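Local coordinates for uncharacterized protein (Enterococcus faecalis, PDB 4OBI), which is of unknown function but binds zinc through a NusG domain II-like beta domain of a probably membrane-anchored protein, at residues 43-48 / 85-90. Numbering follows the deposited sequence.
Sequences DGDYNL and LPHNLF
The imidazole of His-87 has Asp-45 over one face and polar atoms round its edge. Asp-45 CB sits 3.6 Å from the ring centroid, 18° off the normal, in a CH-pi contact displaced toward the NE2 side; the carboxylate stacks nearly parallel to the ring, with OD2 3.3 Å from His-87 CD2. At the edge, Tyr-46 O lies in the ring plane, 3.3 Å from His-87 CE1. A water, also in plane, is 2.8 Å from His-87 NE2 and donates a weak bond to Asp-45 OD1, a loose bridge between carboxylate and ring. The remaining ring nitrogen, ND1, donates a short, almost straight hydrogen bond of 2.7 Å to Asn-47 OD1 (172° at the hydrogen). Its acceptor lies close to the imidazole plane, yet the donor is tilted from the carbonyl plane of Asn-47, whose amide stands almost perpendicular to the ring. With its CG anti to the carbonyl carbon (chi1 -64°), His-87 reaches from the loop between strands 82-84 and 89-95 to the start of strand 46-52, the middle strand of its sheet, joining the two antiparallel sheets of this NusG domain II-like fold beside the zinc site. Asn-47 is a second-shell residue there: OD1 accepts the hydrogen bond from His-87 ND1 while ND2 donates to OD2 of Asp-68, a zinc ligand with Cys-63 and Cys-84, so bonds at both ends fix the amide's rotation. The Leu-89 methyl CD1 packs against this amide, 3.7 Å from Asn-47 OD1. On the 43-48 side, Asp-43 OD1 accepts from Asp-45 N at 2.8 Å in an Asx turn that leads into the strand. In the other segment, a G1 beta bulge, in which Asn-88 and Leu-89 are paired with the single residue Cys-84, opens strand 89-95.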
ATOM      1  N   ASP A  43       2.523   7.944 -17.135  1.00 40.94           N
ATOM      2  CA  ASP A  43       1.243   8.522 -17.568  1.00 41.71           C
ATOM      3  C   ASP A  43       0.577   9.440 -16.532  1.00 39.63           C
ATOM      4  O   ASP A  43      -0.465  10.028 -16.814  1.00 40.18           O
ATOM      5  CB  ASP A  43       0.255   7.423 -18.024  1.00 43.90           C
ATOM      6  CG  ASP A  43      -0.175   6.483 -16.896  1.00 44.25           C
ATOM      7  OD1 ASP A  43      -0.096   6.863 -15.710  1.00 43.45           O
ATOM      8  OD2 ASP A  43      -0.603   5.347 -17.206  1.00 45.83           O
ATOM      9  N   GLY A  44       1.160   9.552 -15.341  1.00 36.45           N
ATOM     10  CA  GLY A  44       0.648  10.469 -14.323  1.00 34.32           C
ATOM     11  C   GLY A  44      -0.200   9.805 -13.254  1.00 31.70           C
ATOM     12  O   GLY A  44      -0.463  10.401 -12.217  1.00 30.74           O
ATOM     13  N   ASP A  45      -0.632   8.574 -13.498  1.00 29.83           N
ATOM     14  CA  ASP A  45      -1.365   7.829 -12.482  1.00 27.94           C
ATOM     15  C   ASP A  45      -0.475   7.663 -11.265  1.00 25.70           C
ATOM     16  O   ASP A  45       0.698   7.329 -11.403  1.00 25.13           O
ATOM     17  CB  ASP A  45      -1.795   6.467 -13.015  1.00 29.06           C
ATOM     18  CG  ASP A  45      -2.924   6.571 -14.021  1.00 30.98           C
ATOM     19  OD1 ASP A  45      -3.396   7.698 -14.310  1.00 32.34           O
ATOM     20  OD2 ASP A  45      -3.349   5.515 -14.519  1.00 35.22           O
ATOM     21  N   TYR A  46      -1.020   7.944 -10.081  1.00 24.43           N
ATOM     22  CA  TYR A  46      -0.240   7.835  -8.862  1.00 23.47           C
ATOM     23  C   TYR A  46      -1.059   7.390  -7.665  1.00 21.45           C
ATOM     24  O   TYR A  46      -2.284   7.546  -7.627  1.00 20.04           O
ATOM     25  CB  TYR A  46       0.479   9.153  -8.548  1.00 26.18           C
ATOM     26  CG  TYR A  46      -0.358  10.186  -7.836  1.00 27.12           C
ATOM     27  CD1 TYR A  46      -1.171  11.047  -8.550  1.00 30.13           C
ATOM     28  CD2 TYR A  46      -0.320  10.313  -6.453  1.00 27.03           C
ATOM     29  CE1 TYR A  46      -1.940  12.005  -7.908  1.00 32.83           C
ATOM     30  CE2 TYR A  46      -1.088  11.262  -5.796  1.00 29.10           C
ATOM     31  CZ  TYR A  46      -1.903  12.105  -6.529  1.00 32.58           C
ATOM     32  OH  TYR A  46      -2.673  13.063  -5.895  1.00 36.40           O
ATOM     33  N   ASN A  47      -0.347   6.803  -6.708  1.00 20.01           N
ATOM     34  CA  ASN A  47      -0.880   6.412  -5.422  1.00 19.13           C
ATOM     35  C   ASN A  47       0.203   6.690  -4.412  1.00 19.78           C
ATOM     36  O   ASN A  47       1.356   6.284  -4.604  1.00 20.33           O
ATOM     37  CB  ASN A  47      -1.203   4.928  -5.373  1.00 19.17           C
ATOM     38  CG  ASN A  47      -2.155   4.508  -6.457  1.00 18.49           C
ATOM     39  OD1 ASN A  47      -1.769   4.385  -7.610  1.00 19.84           O
ATOM     40  ND2 ASN A  47      -3.404   4.276  -6.090  1.00 18.67           N
ATOM     41  N   LEU A  48      -0.161   7.394  -3.353  1.00 20.81           N
ATOM     42  CA  LEU A  48       0.782   7.728  -2.302  1.00 22.02           C
ATOM     43  C   LEU A  48       0.585   6.787  -1.124  1.00 22.44           C
ATOM     44  O   LEU A  48      -0.458   6.803  -0.474  1.00 21.49           O
ATOM     45  CB  LEU A  48       0.603   9.180  -1.873  1.00 24.13           C
ATOM     46  CG  LEU A  48       1.622   9.689  -0.858  1.00 26.07           C
ATOM     47  CD1 LEU A  48       3.022   9.703  -1.458  1.00 26.94           C
ATOM     48  CD2 LEU A  48       1.221  11.075  -0.385  1.00 28.12           C
ATOM     49  N   LEU A  85      -7.765  -0.865  -8.437  1.00 18.27           N
ATOM     50  CA  LEU A  85      -7.940  -1.591  -9.680  1.00 18.96           C
ATOM     51  C   LEU A  85      -7.631  -0.757 -10.946  1.00 19.64           C
ATOM     52  O   LEU A  85      -7.004  -1.277 -11.865  1.00 20.22           O
ATOM     53  CB  LEU A  85      -9.327  -2.235  -9.746  1.00 21.07           C
ATOM     54  CG  LEU A  85      -9.642  -3.240  -8.631  1.00 21.07           C
ATOM     55  CD1 LEU A  85     -11.063  -3.761  -8.794  1.00 23.42           C
ATOM     56  CD2 LEU A  85      -8.629  -4.374  -8.604  1.00 21.11           C
ATOM     57  N   PRO A  86      -8.021   0.538 -10.981  1.00 19.88           N
ATOM     58  CA  PRO A  86      -7.679   1.364 -12.149  1.00 20.63           C
ATOM     59  C   PRO A  86      -6.170   1.485 -12.413  1.00 20.37           C
ATOM     60  O   PRO A  86      -5.771   1.599 -13.570  1.00 21.51           O
ATOM     61  CB  PRO A  86      -8.283   2.735 -11.801  1.00 21.05           C
ATOM     62  CG  PRO A  86      -9.368   2.429 -10.833  1.00 21.07           C
ATOM     63  CD  PRO A  86      -8.838   1.292 -10.015  1.00 19.91           C
ATOM     64  N   HIS A  87      -5.353   1.446 -11.360  1.00 18.55           N
ATOM     65  CA  HIS A  87      -3.896   1.523 -11.515  1.00 18.70           C
ATOM     66  C   HIS A  87      -3.211   0.152 -11.443  1.00 18.73           C
ATOM     67  O   HIS A  87      -1.984   0.060 -11.513  1.00 18.98           O
ATOM     68  CB  HIS A  87      -3.303   2.458 -10.466  1.00 19.13           C
ATOM     69  CG  HIS A  87      -3.747   3.882 -10.605  1.00 19.72           C
ATOM     70  ND1 HIS A  87      -3.423   4.849  -9.681  1.00 19.94           N
ATOM     71  CD2 HIS A  87      -4.502   4.497 -11.546  1.00 20.63           C
ATOM     72  CE1 HIS A  87      -3.954   6.002 -10.049  1.00 20.89           C
ATOM     73  NE2 HIS A  87      -4.611   5.816 -11.181  1.00 21.62           N
ATOM     74  N   ASN A  88      -4.010  -0.907 -11.313  1.00 19.39           N
ATOM     75  CA  ASN A  88      -3.505  -2.274 -11.186  1.00 20.00           C
ATOM     76  C   ASN A  88      -2.482  -2.408 -10.043  1.00 18.94           C
ATOM     77  O   ASN A  88      -1.416  -3.017 -10.204  1.00 18.56           O
ATOM     78  CB  ASN A  88      -2.901  -2.739 -12.510  1.00 22.52           C
ATOM     79  CG  ASN A  88      -2.936  -4.245 -12.670  1.00 25.43           C
ATOM     80  OD1 ASN A  88      -3.623  -4.946 -11.924  1.00 26.50           O
ATOM     81  ND2 ASN A  88      -2.212  -4.752 -13.659  1.00 26.31           N
ATOM     82  N   LEU A  89      -2.832  -1.821  -8.905  1.00 17.92           N
ATOM     83  CA  LEU A  89      -1.960  -1.724  -7.743  1.00 18.00           C
ATOM     84  C   LEU A  89      -2.612  -2.385  -6.528  1.00 18.17           C
ATOM     85  O   LEU A  89      -3.809  -2.197  -6.283  1.00 18.15           O
ATOM     86  CB  LEU A  89      -1.661  -0.260  -7.447  1.00 18.79           C
ATOM     87  CG  LEU A  89      -0.871   0.083  -6.169  1.00 18.98           C
ATOM     88  CD1 LEU A  89      -0.049   1.343  -6.396  1.00 21.65           C
ATOM     89  CD2 LEU A  89      -1.734   0.247  -4.922  1.00 19.59           C
ATOM     90  N   PHE A  90      -1.818  -3.138  -5.762  1.00 17.47           N
ATOM     91  CA  PHE A  90      -2.311  -3.912  -4.626  1.00 17.19           C
ATOM     92  C   PHE A  90      -1.321  -3.838  -3.471  1.00 16.80           C
ATOM     93  O   PHE A  90      -0.110  -3.836  -3.687  1.00 16.63           O
ATOM     94  CB  PHE A  90      -2.520  -5.382  -5.020  1.00 19.11           C
ATOM     95  CG  PHE A  90      -3.506  -5.563  -6.131  1.00 20.03           C
ATOM     96  CD1 PHE A  90      -3.099  -5.484  -7.450  1.00 20.56           C
ATOM     97  CD2 PHE A  90      -4.853  -5.767  -5.855  1.00 21.17           C
ATOM     98  CE1 PHE A  90      -4.011  -5.609  -8.476  1.00 21.94           C
ATOM     99  CE2 PHE A  90      -5.770  -5.895  -6.880  1.00 22.64           C
ATOM    100  CZ  PHE A  90      -5.345  -5.825  -8.195  1.00 22.25           C
TER
HETATM  101  O   HOH W   1      -5.869   7.773 -12.693  1.00 26.10           O